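PDB 4M8R: hypothetical protein from Bacteroides caccae, which is of unknown function but joins an N-terminal Ig-like domain to a WD40-like beta-propeller domain. Local coordinates for residues E130-E135 with S412-N417; T383-D388 with R393-F398; Y120-N123 with T128-R131; P114-L119 with E136-K141; R153-L158 with Y162-L167. One frame throughout, in Å; residues are numbered along the deposited sequence.

Contact 1 of 5, residues E130-E135 with S412-N417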
# COMPACT_ATOMS: atom_id res chain seq x y z
N GLU A 130 5.71 7.45 -34.39
CA GLU A 130 6.96 6.72 -34.52
C GLU A 130 7.63 6.56 -33.17
O GLU A 130 7.69 7.52 -32.39
CB GLU A 130 7.92 7.45 -35.46
CG GLU A 130 7.55 7.37 -36.94
CD GLU A 130 8.55 8.06 -37.85
OE1 GLU A 130 9.47 8.74 -37.35
OE2 GLU A 130 8.40 7.92 -39.08
N ARG A 131 8.17 5.38 -32.88
CA ARG A 131 8.98 5.19 -31.69
C ARG A 131 10.36 5.76 -31.93
O ARG A 131 11.12 5.22 -32.72
CB ARG A 131 9.09 3.71 -31.32
CG ARG A 131 9.84 3.48 -30.02
CD ARG A 131 9.76 2.02 -29.61
NE ARG A 131 10.46 1.18 -30.56
CZ ARG A 131 10.14 -0.08 -30.85
NH1 ARG A 131 9.11 -0.68 -30.27
NH2 ARG A 131 10.87 -0.75 -31.75
N ALA A 132 10.68 6.85 -31.24
CA ALA A 132 11.94 7.57 -31.47
C ALA A 132 13.06 7.05 -30.59
O ALA A 132 14.23 7.08 -30.98
CB ALA A 132 11.74 9.06 -31.22
N TYR A 133 12.72 6.59 -29.39
CA TYR A 133 13.71 6.06 -28.46
C TYR A 133 13.13 4.98 -27.56
O TYR A 133 12.02 5.09 -27.05
CB TYR A 133 14.29 7.19 -27.58
CG TYR A 133 15.18 6.69 -26.47
CD1 TYR A 133 16.53 6.46 -26.68
CD2 TYR A 133 14.66 6.42 -25.20
CE1 TYR A 133 17.35 5.99 -25.66
CE2 TYR A 133 15.47 5.95 -24.18
CZ TYR A 133 16.81 5.74 -24.41
OH TYR A 133 17.60 5.27 -23.40
N ALA A 134 13.91 3.92 -27.39
CA ALA A 134 13.67 2.91 -26.36
C ALA A 134 15.03 2.43 -25.91
O ALA A 134 15.97 2.42 -26.71
CB ALA A 134 12.84 1.77 -26.91
N GLU A 135 15.17 2.05 -24.64
CA GLU A 135 16.47 1.61 -24.15
C GLU A 135 16.80 0.20 -24.62
O GLU A 135 15.94 -0.52 -25.12
CB GLU A 135 16.59 1.77 -22.64
CG GLU A 135 15.67 0.91 -21.81
CD GLU A 135 15.80 1.23 -20.33
OE1 GLU A 135 16.91 1.00 -19.78
OE2 GLU A 135 14.82 1.70 -19.73
N SER A 412 19.17 13.59 -32.61
CA SER A 412 19.41 14.88 -33.27
C SER A 412 18.58 15.04 -34.55
O SER A 412 18.22 16.16 -34.92
CB SER A 412 20.90 15.04 -33.60
OG SER A 412 21.68 15.05 -32.42
N ASP A 413 18.28 13.93 -35.23
CA ASP A 413 17.46 13.98 -36.46
C ASP A 413 16.04 14.47 -36.15
O ASP A 413 15.67 15.57 -36.55
CB ASP A 413 17.47 12.63 -37.22
CG ASP A 413 17.03 11.45 -36.36
OD1 ASP A 413 17.14 11.50 -35.12
OD2 ASP A 413 16.56 10.44 -36.94
N MSE A 414 15.27 13.65 -35.43
CA MSE A 414 13.95 14.02 -34.90
C MSE A 414 13.13 14.91 -35.81
O MSE A 414 13.04 16.12 -35.57
CB MSE A 414 14.13 14.70 -33.54
CG MSE A 414 14.95 13.89 -32.53
SE MSE A 414 14.00 12.25 -31.95
CE MSE A 414 13.19 13.01 -30.33
N PRO A 415 12.50 14.33 -36.85
CA PRO A 415 11.60 15.10 -37.72
C PRO A 415 10.18 15.22 -37.13
O PRO A 415 9.20 14.83 -37.77
CB PRO A 415 11.60 14.27 -39.02
CG PRO A 415 11.79 12.87 -38.55
CD PRO A 415 12.68 12.95 -37.33
N TYR A 416 10.10 15.79 -35.93
CA TYR A 416 8.85 15.88 -35.17
C TYR A 416 8.69 17.26 -34.53
O TYR A 416 9.68 17.90 -34.17
CB TYR A 416 8.81 14.86 -34.03
CG TYR A 416 9.29 13.46 -34.36
CD1 TYR A 416 8.61 12.67 -35.28
CD2 TYR A 416 10.41 12.92 -33.73
CE1 TYR A 416 9.04 11.39 -35.58
CE2 TYR A 416 10.84 11.63 -34.03
CZ TYR A 416 10.15 10.87 -34.95
OH TYR A 416 10.58 9.60 -35.25
N ASN A 417 7.45 17.70 -34.37
CA ASN A 417 7.12 18.88 -33.55
C ASN A 417 6.61 18.49 -32.17
O ASN A 417 6.66 19.31 -31.24
CB ASN A 417 6.07 19.76 -34.24
CG ASN A 417 6.69 20.78 -35.18
OD1 ASN A 417 7.67 21.45 -34.83
ND2 ASN A 417 6.11 20.92 -36.37
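Tyr416 reaches across to Glu130 with its hydroxyl, and OH donates a short hydrogen bond of 2.5 Å to Glu130 OE1. The carboxylate oxygen sits at the edge of the tyrosine ring, close to its plane, and receives the bond on its anti lone pair, the one pointing away from OE2. Carboxylate and ring planes are almost perpendicular, 88° apart. The root of the glutamate takes part too, since Glu130 CB approaches Tyr416 OH to 3.4 Å. Next along the ring comes Ala132, whose CB rests 3.9 Å from Tyr416 CE2. The same methyl lies 4.0 Å from SE of Met414, here a selenomethionine, whose chain, bent at chi2 (-68°), brings the selenium to the ring edge.

The strand is bulged here: Ala132 and Tyr133 both face Leu119 of the neighbouring strand, a classic beta bulge near the end of strand 128-133. The partner segment is the irregular passage into strand 419-422, the C-terminal strand that joins the same sheet as 128-133, consistent with a propeller ring closed by pairing strands from the two ends of the propeller domain.

That passage is shaped locally. Pro415 is the centre of an inverse gamma turn and lays its CD over one face of the Tyr416 ring, 4.0 Å above the plane. One residue earlier, Met414 N gives a weak bond to Asp413 OD1, 2.9 Å long. Beyond these, Arg393 NE reaches Tyr416 O in a weak hydrogen bond.

Contact 2 of 5, residues T383-D388 with R393-F398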
# COMPACT_ATOMS: atom_id res chain seq x y z
N THR A 383 11.52 16.58 -20.24
CA THR A 383 12.18 16.30 -21.49
C THR A 383 11.68 17.29 -22.50
O THR A 383 10.47 17.48 -22.65
CB THR A 383 11.90 14.87 -21.95
OG1 THR A 383 12.37 13.96 -20.95
CG2 THR A 383 12.61 14.59 -23.27
N VAL A 384 12.61 17.93 -23.21
CA VAL A 384 12.30 19.08 -24.04
C VAL A 384 12.83 18.88 -25.45
O VAL A 384 13.91 18.32 -25.64
CB VAL A 384 12.91 20.35 -23.43
CG1 VAL A 384 12.69 21.55 -24.34
CG2 VAL A 384 12.31 20.61 -22.06
N LEU A 385 12.06 19.35 -26.43
CA LEU A 385 12.44 19.30 -27.83
C LEU A 385 12.64 20.73 -28.36
O LEU A 385 11.70 21.52 -28.36
CB LEU A 385 11.36 18.58 -28.63
CG LEU A 385 11.66 18.27 -30.10
CD1 LEU A 385 12.75 17.21 -30.24
CD2 LEU A 385 10.40 17.82 -30.80
N PHE A 386 13.86 21.04 -28.80
CA PHE A 386 14.22 22.36 -29.34
C PHE A 386 14.39 22.32 -30.84
O PHE A 386 14.62 21.26 -31.41
CB PHE A 386 15.56 22.85 -28.79
CG PHE A 386 15.65 22.82 -27.30
CD1 PHE A 386 15.01 23.78 -26.54
CD2 PHE A 386 16.39 21.83 -26.67
CE1 PHE A 386 15.09 23.75 -25.16
CE2 PHE A 386 16.48 21.80 -25.29
CZ PHE A 386 15.83 22.76 -24.53
N SER A 387 14.31 23.49 -31.46
CA SER A 387 14.77 23.68 -32.83
C SER A 387 15.72 24.88 -32.88
O SER A 387 15.66 25.75 -32.02
CB SER A 387 13.59 23.91 -33.78
OG SER A 387 12.78 24.98 -33.32
N ASP A 388 16.61 24.89 -33.88
CA ASP A 388 17.49 26.03 -34.13
C ASP A 388 16.88 26.94 -35.21
O ASP A 388 16.23 27.96 -34.93
CB ASP A 388 18.88 25.55 -34.57
CG ASP A 388 18.89 25.04 -36.01
OD1 ASP A 388 18.04 24.19 -36.36
OD2 ASP A 388 19.76 25.49 -36.79
N ARG A 393 17.16 19.80 -34.83
CA ARG A 393 16.38 19.60 -33.60
C ARG A 393 17.17 18.88 -32.50
O ARG A 393 18.01 18.03 -32.79
CB ARG A 393 15.08 18.85 -33.91
CG ARG A 393 13.90 19.78 -34.10
CD ARG A 393 12.72 19.10 -34.76
NE ARG A 393 11.54 19.96 -34.73
CZ ARG A 393 11.34 21.02 -35.52
NH1 ARG A 393 12.25 21.39 -36.41
NH2 ARG A 393 10.22 21.72 -35.40
N THR A 394 16.88 19.24 -31.25
CA THR A 394 17.61 18.71 -30.10
C THR A 394 16.63 18.22 -29.03
O THR A 394 15.59 18.84 -28.80
CB THR A 394 18.52 19.79 -29.49
OG1 THR A 394 19.32 20.38 -30.52
CG2 THR A 394 19.44 19.21 -28.41
N THR A 395 16.96 17.10 -28.39
CA THR A 395 16.17 16.56 -27.29
C THR A 395 17.03 16.60 -26.03
O THR A 395 18.16 16.12 -26.04
CB THR A 395 15.75 15.11 -27.57
OG1 THR A 395 15.23 15.01 -28.90
CG2 THR A 395 14.69 14.66 -26.58
N SER A 396 16.50 17.17 -24.95
CA SER A 396 17.29 17.35 -23.74
C SER A 396 16.47 17.29 -22.46
O SER A 396 15.34 17.77 -22.41
CB SER A 396 18.04 18.68 -23.81
OG SER A 396 19.20 18.64 -23.00
N ASP A 397 17.06 16.70 -21.42
CA ASP A 397 16.44 16.62 -20.09
C ASP A 397 16.98 17.73 -19.19
O ASP A 397 18.18 17.98 -19.19
CB ASP A 397 16.75 15.27 -19.42
CG ASP A 397 15.78 14.17 -19.81
OD1 ASP A 397 14.82 14.41 -20.58
OD2 ASP A 397 15.98 13.04 -19.34
N PHE A 398 16.10 18.37 -18.44
CA PHE A 398 16.52 19.27 -17.37
C PHE A 398 16.23 18.62 -16.02
O PHE A 398 15.09 18.21 -15.77
CB PHE A 398 15.78 20.60 -17.46
CG PHE A 398 16.29 21.63 -16.48
CD1 PHE A 398 17.48 22.30 -16.73
CD2 PHE A 398 15.58 21.92 -15.33
CE1 PHE A 398 17.96 23.24 -15.83
CE2 PHE A 398 16.05 22.86 -14.43
CZ PHE A 398 17.24 23.53 -14.68
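Strands 383-387 and 394-398 run antiparallel at 149°, their axes approaching to 4.7 Å, with Val384-Ser396 and Phe386-Thr394 as hydrogen-bonded pairs and Thr383-Asp397 and Leu385-Thr395 as non-hydrogen-bonded ones. One side-chain hydrogen bond crosses at the first of the latter: Thr383 OG1 donates to Asp397 OD1 over 2.5 Å, coming in on the syn side but 24° out of the carboxylate plane. With chi1 at -59°, OG1 stands opposite the carbonyl carbon and CG2 is turned toward the neighbouring pair, where it meets Thr395 CG2 at 3.9 Å. OG1 also takes a hydrogen bond from Trp421 NE1, and a weak one joins Asp397 OD2 to Tyr408 OH. A valine at Thr383 would probably leave both Asp397 OD1 and the Trp421 indole N-H without this mate. On the same face Leu385 CD1 lies 3.6 Å from Thr395 OG1.

The two strands form a hairpin at the middle of a four-stranded antiparallel meander, 368-373, 381-387, 394-399 and 404-407, the make-up of a propeller blade. Its other face carries Phe386. Val384 CG1 lies over one face of that ring, toward the rim, while Ser396 CB stands in the ring plane at the edge, 3.8 Å from CE2. Trp405 meets Phe386 edge-to-face, and Ser396 OG turns to Asp407 OD1.

At the turn end of the hairpin, Arg393 stretches from CG to NE and lays one guanidinium face on Ser387, with NH1 3.9 Å from Ser387 CB; its NH2 is hydrogen-bonded to Asn417 OD1.

Contact 3 of 5, residues Y120-N123 with T128-R131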
# COMPACT_ATOMS: atom_id res chain seq x y z
N TYR A 120 8.03 8.67 -28.17
CA TYR A 120 7.33 8.58 -29.45
C TYR A 120 7.18 9.96 -30.07
O TYR A 120 6.88 10.92 -29.37
CB TYR A 120 5.95 7.97 -29.25
CG TYR A 120 5.96 6.58 -28.64
CD1 TYR A 120 6.05 6.41 -27.26
CD2 TYR A 120 5.88 5.45 -29.44
CE1 TYR A 120 6.06 5.15 -26.70
CE2 TYR A 120 5.89 4.18 -28.89
CZ TYR A 120 5.99 4.03 -27.52
OH TYR A 120 6.00 2.77 -26.97
N GLY A 121 7.38 10.05 -31.38
CA GLY A 121 7.22 11.31 -32.11
C GLY A 121 6.07 11.26 -33.09
O GLY A 121 5.76 10.20 -33.66
N ILE A 122 5.43 12.41 -33.31
CA ILE A 122 4.36 12.54 -34.31
C ILE A 122 4.97 12.94 -35.65
O ILE A 122 5.52 14.03 -35.79
CB ILE A 122 3.32 13.61 -33.92
CG1 ILE A 122 2.94 13.52 -32.44
CG2 ILE A 122 2.08 13.49 -34.80
CD1 ILE A 122 2.34 12.21 -32.01
N ASN A 123 4.86 12.05 -36.65
CA ASN A 123 5.35 12.35 -37.99
C ASN A 123 4.21 12.89 -38.85
O ASN A 123 3.36 12.14 -39.32
CB ASN A 123 5.96 11.10 -38.63
CG ASN A 123 6.70 11.41 -39.91
OD1 ASN A 123 6.20 11.16 -41.01
ND2 ASN A 123 7.89 11.98 -39.78
N THR A 128 1.97 9.40 -38.99
CA THR A 128 2.30 8.22 -38.21
C THR A 128 2.86 8.59 -36.84
O THR A 128 3.50 9.63 -36.68
CB THR A 128 3.36 7.35 -38.92
OG1 THR A 128 4.48 8.16 -39.28
CG2 THR A 128 2.79 6.71 -40.17
N ILE A 129 2.61 7.73 -35.86
CA ILE A 129 3.31 7.78 -34.57
C ILE A 129 4.54 6.90 -34.71
O ILE A 129 4.42 5.75 -35.09
CB ILE A 129 2.44 7.21 -33.43
CG1 ILE A 129 1.09 7.91 -33.37
CG2 ILE A 129 3.17 7.32 -32.10
CD1 ILE A 129 1.17 9.39 -33.07
N GLU A 130 5.71 7.45 -34.39
CA GLU A 130 6.96 6.72 -34.52
C GLU A 130 7.63 6.56 -33.17
O GLU A 130 7.69 7.52 -32.39
CB GLU A 130 7.92 7.45 -35.46
CG GLU A 130 7.55 7.37 -36.94
CD GLU A 130 8.55 8.06 -37.85
OE1 GLU A 130 9.47 8.74 -37.35
OE2 GLU A 130 8.40 7.92 -39.08
N ARG A 131 8.17 5.38 -32.88
CA ARG A 131 8.98 5.19 -31.69
C ARG A 131 10.36 5.76 -31.93
O ARG A 131 11.12 5.22 -32.72
CB ARG A 131 9.09 3.71 -31.32
CG ARG A 131 9.84 3.48 -30.02
CD ARG A 131 9.76 2.02 -29.61
NE ARG A 131 10.46 1.18 -30.56
CZ ARG A 131 10.14 -0.08 -30.85
NH1 ARG A 131 9.11 -0.68 -30.27
NH2 ARG A 131 10.87 -0.75 -31.75
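Glu130 O is gripped twice by the opposite strand: Gly121 N donates to it at 2.7 Å, and Tyr120 CA adds a CA-H...O contact at 3.1 Å. Glu130 N returns a bond to Gly121 O, and Asn123 and Thr128 form the other hydrogen-bonded pair. This is the antiparallel hairpin 118-123/128-133.

On the face of Asn123 and Glu130, the amide and carboxylate planes are stacked, 11° apart, with Asn123 CG 4.0 Å from Glu130 OE2. Asn123 OD1 is taken by Asp126 N in the turn, while Glu130 OE1 is engaged by Tyr416.

On the other face Ile122 and Ile129 lie side by side, and both touch Met146. Tyr120 CB rests 4.0 Å from Ile129 CG2; with CG opposite the carbonyl carbon (chi1 -59°), its ring leans obliquely along Arg131, Tyr120 CE2 standing 4.0 Å from Arg131 CB, and Phe181 stacks on the ring. With a serine at Tyr120, Arg131 and Phe181 would probably lose the ring they pack against.

The hairpin is thus two-sided: a largely apolar face of isoleucines and tyrosine, with Arg131 at its end, turned to the neighbouring blade, and a polar one whose buried asparagine has its carbonyl oxygen satisfied.

Contact 4 of 5, residues P114-L119 with E136-K141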
# COMPACT_ATOMS: atom_id res chain seq x y z
N PRO A 114 4.94 -3.98 -22.13
CA PRO A 114 6.22 -3.61 -21.51
C PRO A 114 6.09 -2.32 -20.70
O PRO A 114 5.41 -1.40 -21.14
CB PRO A 114 7.15 -3.40 -22.71
CG PRO A 114 6.25 -3.09 -23.85
CD PRO A 114 4.97 -3.82 -23.59
N LYS A 115 6.73 -2.27 -19.54
CA LYS A 115 6.56 -1.15 -18.61
C LYS A 115 7.65 -0.07 -18.72
O LYS A 115 7.52 0.99 -18.11
CB LYS A 115 6.50 -1.65 -17.17
CG LYS A 115 5.47 -2.75 -16.93
CD LYS A 115 5.40 -3.14 -15.45
CE LYS A 115 5.25 -4.65 -15.24
NZ LYS A 115 4.03 -5.22 -15.89
N ASP A 116 8.70 -0.32 -19.50
CA ASP A 116 9.76 0.67 -19.69
C ASP A 116 9.25 1.86 -20.51
O ASP A 116 8.53 1.69 -21.49
CB ASP A 116 11.00 0.06 -20.37
CG ASP A 116 10.73 -0.41 -21.80
OD1 ASP A 116 9.86 -1.28 -21.98
OD2 ASP A 116 11.40 0.09 -22.73
N PHE A 117 9.65 3.06 -20.10
CA PHE A 117 9.23 4.27 -20.79
C PHE A 117 9.95 4.44 -22.12
O PHE A 117 11.15 4.25 -22.20
CB PHE A 117 9.44 5.50 -19.90
CG PHE A 117 8.27 5.80 -19.01
CD1 PHE A 117 8.16 5.20 -17.77
CD2 PHE A 117 7.26 6.64 -19.45
CE1 PHE A 117 7.06 5.44 -16.96
CE2 PHE A 117 6.16 6.90 -18.64
CZ PHE A 117 6.06 6.30 -17.40
N ARG A 118 9.18 4.79 -23.15
CA ARG A 118 9.69 4.94 -24.51
C ARG A 118 9.22 6.27 -25.08
O ARG A 118 8.14 6.76 -24.74
CB ARG A 118 9.18 3.78 -25.37
CG ARG A 118 9.63 2.42 -24.85
CD ARG A 118 9.06 1.25 -25.64
NE ARG A 118 9.52 -0.02 -25.07
CZ ARG A 118 9.17 -1.22 -25.53
NH1 ARG A 118 8.36 -1.35 -26.57
NH2 ARG A 118 9.65 -2.31 -24.93
N LEU A 119 10.04 6.87 -25.94
CA LEU A 119 9.73 8.17 -26.51
C LEU A 119 9.16 8.01 -27.92
O LEU A 119 9.73 7.29 -28.75
CB LEU A 119 11.00 9.03 -26.56
CG LEU A 119 10.79 10.50 -26.90
CD1 LEU A 119 10.03 11.23 -25.80
CD2 LEU A 119 12.14 11.16 -27.15
N GLU A 136 18.06 -0.19 -24.45
CA GLU A 136 18.65 -1.33 -25.17
C GLU A 136 17.86 -2.64 -25.06
O GLU A 136 17.08 -2.84 -24.12
CB GLU A 136 20.11 -1.54 -24.73
CG GLU A 136 20.98 -2.27 -25.75
CD GLU A 136 22.30 -1.57 -25.99
OE1 GLU A 136 22.28 -0.36 -26.30
OE2 GLU A 136 23.36 -2.23 -25.90
N THR A 137 18.07 -3.50 -26.05
CA THR A 137 17.38 -4.79 -26.21
C THR A 137 15.90 -4.61 -26.54
O THR A 137 15.07 -5.43 -26.15
CB THR A 137 17.55 -5.74 -24.98
OG1 THR A 137 16.71 -5.31 -23.90
CG2 THR A 137 19.00 -5.80 -24.52
N VAL A 138 15.57 -3.54 -27.27
CA VAL A 138 14.19 -3.30 -27.68
C VAL A 138 14.09 -3.20 -29.20
O VAL A 138 14.79 -2.40 -29.83
CB VAL A 138 13.61 -2.03 -27.02
CG1 VAL A 138 12.28 -1.64 -27.66
CG2 VAL A 138 13.43 -2.25 -25.52
N THR A 139 13.21 -4.03 -29.77
CA THR A 139 12.78 -3.94 -31.18
C THR A 139 11.49 -4.76 -31.36
O THR A 139 11.52 -5.91 -31.81
CB THR A 139 13.88 -4.42 -32.17
OG1 THR A 139 15.07 -3.64 -32.01
CG2 THR A 139 13.40 -4.29 -33.62
N GLY A 140 10.35 -4.16 -30.99
CA GLY A 140 9.03 -4.76 -31.20
C GLY A 140 8.43 -4.36 -32.54
O GLY A 140 8.60 -5.06 -33.54
N LYS A 141 7.72 -3.23 -32.55
CA LYS A 141 7.09 -2.68 -33.76
C LYS A 141 7.16 -1.14 -33.72
O LYS A 141 6.68 -0.53 -32.76
CB LYS A 141 5.65 -3.19 -33.87
CG LYS A 141 4.95 -2.90 -35.19
CD LYS A 141 4.05 -1.68 -35.09
CE LYS A 141 2.77 -1.96 -34.30
NZ LYS A 141 1.57 -1.95 -35.17
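Arg118 leaves its strand with CG opposite the carbonyl carbon (chi1 -60°) and runs fully extended to NE, which carries its guanidinium under Val138; Val138, with CG1 opposite its own backbone N (chi1 169°), comes down from the other direction. CG1 sits over the centre of one guanidinium face, 3.8 Å from Arg118 CZ. The second methyl lies near the end of the group, CG2 being 3.8 Å from Arg118 NH2, so both valine methyls lie over the same face and the contact is purely van der Waals.

What fixes the rotation of that plane is Asp116. Arg118 NE donates a practically straight bond of 3.0 Å to Asp116 OD2, which lies in the guanidinium plane and is met on its syn side, though 30° out of the carboxylate plane, and NH2 adds a weak bond of 3.1 Å to OD1. This two-point salt bridge is buried, and its OD2 also borders the valine, 4.2 Å from Val138 CG2.

Here the chain passes from the sheet of the Ig-like domain into strand 118-123 of the propeller, and the valine belongs to the long connection between strands 128-133 and 143-145 of that same blade. Arg118 also packs on Arg131, and so does Val138; the Asp116 carboxylate probably offsets some of the charge of Arg118 and Arg131, whose guanidinium groups lie near each other.

The connection also faces a second subunit, where Glu136 OE2 accepts a hydrogen bond from Asp410 N of that subunit, and Arg378 of the same neighbour packs on Asp116.

Contact 5 of 5, residues R153-L158 with Y162-L167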
# COMPACT_ATOMS: atom_id res chain seq x y z
N ARG A 153 -3.65 15.54 -31.77
CA ARG A 153 -3.12 16.77 -31.20
C ARG A 153 -3.02 16.64 -29.68
O ARG A 153 -3.78 15.89 -29.08
CB ARG A 153 -4.10 17.88 -31.55
CG ARG A 153 -3.55 19.28 -31.54
CD ARG A 153 -4.54 20.21 -32.22
NE ARG A 153 -5.84 20.22 -31.53
CZ ARG A 153 -6.36 21.26 -30.88
NH1 ARG A 153 -5.73 22.43 -30.81
NH2 ARG A 153 -7.54 21.13 -30.29
N SER A 154 -2.11 17.39 -29.08
CA SER A 154 -2.00 17.46 -27.62
C SER A 154 -1.78 16.07 -27.03
O SER A 154 -2.46 15.65 -26.10
CB SER A 154 -3.25 18.11 -27.03
OG SER A 154 -3.07 18.42 -25.66
N VAL A 155 -0.82 15.37 -27.60
CA VAL A 155 -0.65 13.95 -27.33
C VAL A 155 0.05 13.71 -25.99
O VAL A 155 1.10 14.28 -25.72
CB VAL A 155 0.12 13.27 -28.46
CG1 VAL A 155 0.27 11.78 -28.19
CG2 VAL A 155 -0.61 13.50 -29.78
N VAL A 156 -0.56 12.86 -25.17
CA VAL A 156 -0.06 12.56 -23.84
C VAL A 156 -0.24 11.09 -23.53
O VAL A 156 -0.93 10.37 -24.26
CB VAL A 156 -0.82 13.37 -22.77
CG1 VAL A 156 -0.59 14.86 -22.96
CG2 VAL A 156 -2.31 13.06 -22.79
N ASN A 157 0.36 10.64 -22.43
CA ASN A 157 0.27 9.26 -22.00
C ASN A 157 -0.24 9.17 -20.58
O ASN A 157 0.16 9.96 -19.73
CB ASN A 157 1.64 8.59 -22.08
CG ASN A 157 1.68 7.24 -21.37
OD1 ASN A 157 2.33 7.10 -20.33
ND2 ASN A 157 1.00 6.24 -21.93
N LEU A 158 -1.13 8.22 -20.32
CA LEU A 158 -1.45 7.83 -18.96
C LEU A 158 -0.61 6.61 -18.66
O LEU A 158 -0.71 5.60 -19.35
CB LEU A 158 -2.93 7.51 -18.81
CG LEU A 158 -3.35 7.02 -17.42
CD1 LEU A 158 -2.97 8.03 -16.34
CD2 LEU A 158 -4.84 6.74 -17.41
N TYR A 162 -0.13 1.81 -22.16
CA TYR A 162 0.51 1.38 -23.42
C TYR A 162 -0.28 1.89 -24.62
O TYR A 162 -0.73 1.12 -25.48
CB TYR A 162 0.72 -0.14 -23.48
CG TYR A 162 1.76 -0.56 -24.52
CD1 TYR A 162 3.07 -0.10 -24.45
CD2 TYR A 162 1.43 -1.44 -25.54
CE1 TYR A 162 4.02 -0.48 -25.38
CE2 TYR A 162 2.37 -1.83 -26.49
CZ TYR A 162 3.67 -1.34 -26.40
OH TYR A 162 4.61 -1.73 -27.33
N GLY A 163 -0.43 3.21 -24.66
CA GLY A 163 -1.06 3.90 -25.77
C GLY A 163 -1.06 5.40 -25.50
O GLY A 163 -0.56 5.84 -24.46
N LEU A 164 -1.62 6.17 -26.43
CA LEU A 164 -1.58 7.62 -26.36
C LEU A 164 -2.96 8.24 -26.38
O LEU A 164 -3.82 7.83 -27.16
CB LEU A 164 -0.77 8.19 -27.52
CG LEU A 164 0.68 7.71 -27.64
CD1 LEU A 164 1.30 8.19 -28.94
CD2 LEU A 164 1.50 8.17 -26.44
N CYS A 165 -3.15 9.24 -25.52
CA CYS A 165 -4.36 10.04 -25.52
C CYS A 165 -4.08 11.36 -26.22
O CYS A 165 -2.96 11.87 -26.17
CB CYS A 165 -4.84 10.29 -24.09
SG CYS A 165 -5.28 8.78 -23.18
N GLY A 166 -5.09 11.91 -26.87
CA GLY A 166 -4.97 13.21 -27.54
C GLY A 166 -6.30 13.67 -28.09
O GLY A 166 -7.31 12.97 -27.94
N LEU A 167 -6.32 14.83 -28.73
CA LEU A 167 -7.54 15.40 -29.28
C LEU A 167 -7.57 15.27 -30.80
O LEU A 167 -6.53 15.41 -31.46
CB LEU A 167 -7.65 16.88 -28.91
CG LEU A 167 -7.64 17.18 -27.41
CD1 LEU A 167 -7.67 18.69 -27.19
CD2 LEU A 167 -8.81 16.51 -26.71
O HOH W 1 -2.39 7.02 -22.52
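Backbone hydrogen bonds hold Val156 to Cys165, N to O 2.8 Å in both directions, and Leu167 N reaches Arg153 O at 2.8 Å, its return bond being weak. Between these two pairs the register slips by one, a beta bulge in which Ser154 turns the corner with positive phi (57°). Gly166 lies opposite: a side chain at this glycine would run into Arg153 O.

The hairpin 153-156/163-170 opens a four-stranded antiparallel meander that continues through 173-180 and 186-188, as in a propeller blade.

Side-chain polar bonds come at the turn end. Asn157 ND2 donates to Gly163 O at 3.0 Å, nearly along the C=O axis, with that oxygen in its amide plane. The same oxygen accepts from a water that in turn takes Leu158 N at 2.8 Å; ND2 also bonds to Asn423 O. At the other end the Arg153 guanidinium, which leans on Leu167 CD1, is held by Asp259, Gln174 and the carbonyl of Phe257.

Apolar contacts come in two groups. Val155 CG1 meets Leu164 CB at 3.8 Å, and both side chains press on Val420. In the second, Val156 CG2 approaches Cys165 CB to 4.0 Å, with Leu199 and Ile201 beyond the valine.

Overall arrangement
Contacts 1, 3 and 4 gather on one antiparallel sheet, sharing strands 118-123 and 128-133; the centres of 1 and 3 are about 7 Å apart. Along the chain contact 3 nests inside the loop of contact 4, contact 5 follows, and contact 2 comes last, with contact 1 bringing the C-terminal part back to the start. Contact 2 is the hairpin of the last blade, about 11 Å from contact 1 between centres, and Arg393 bridges the two through Asn417. Contact 5, in the next blade, packs on contact 3 through Leu164 on Ile129. Together they suggest how the first blade, completed by strand 419-422, closes the ring, while contacts 1, 2 and 4 also touch a second subunit.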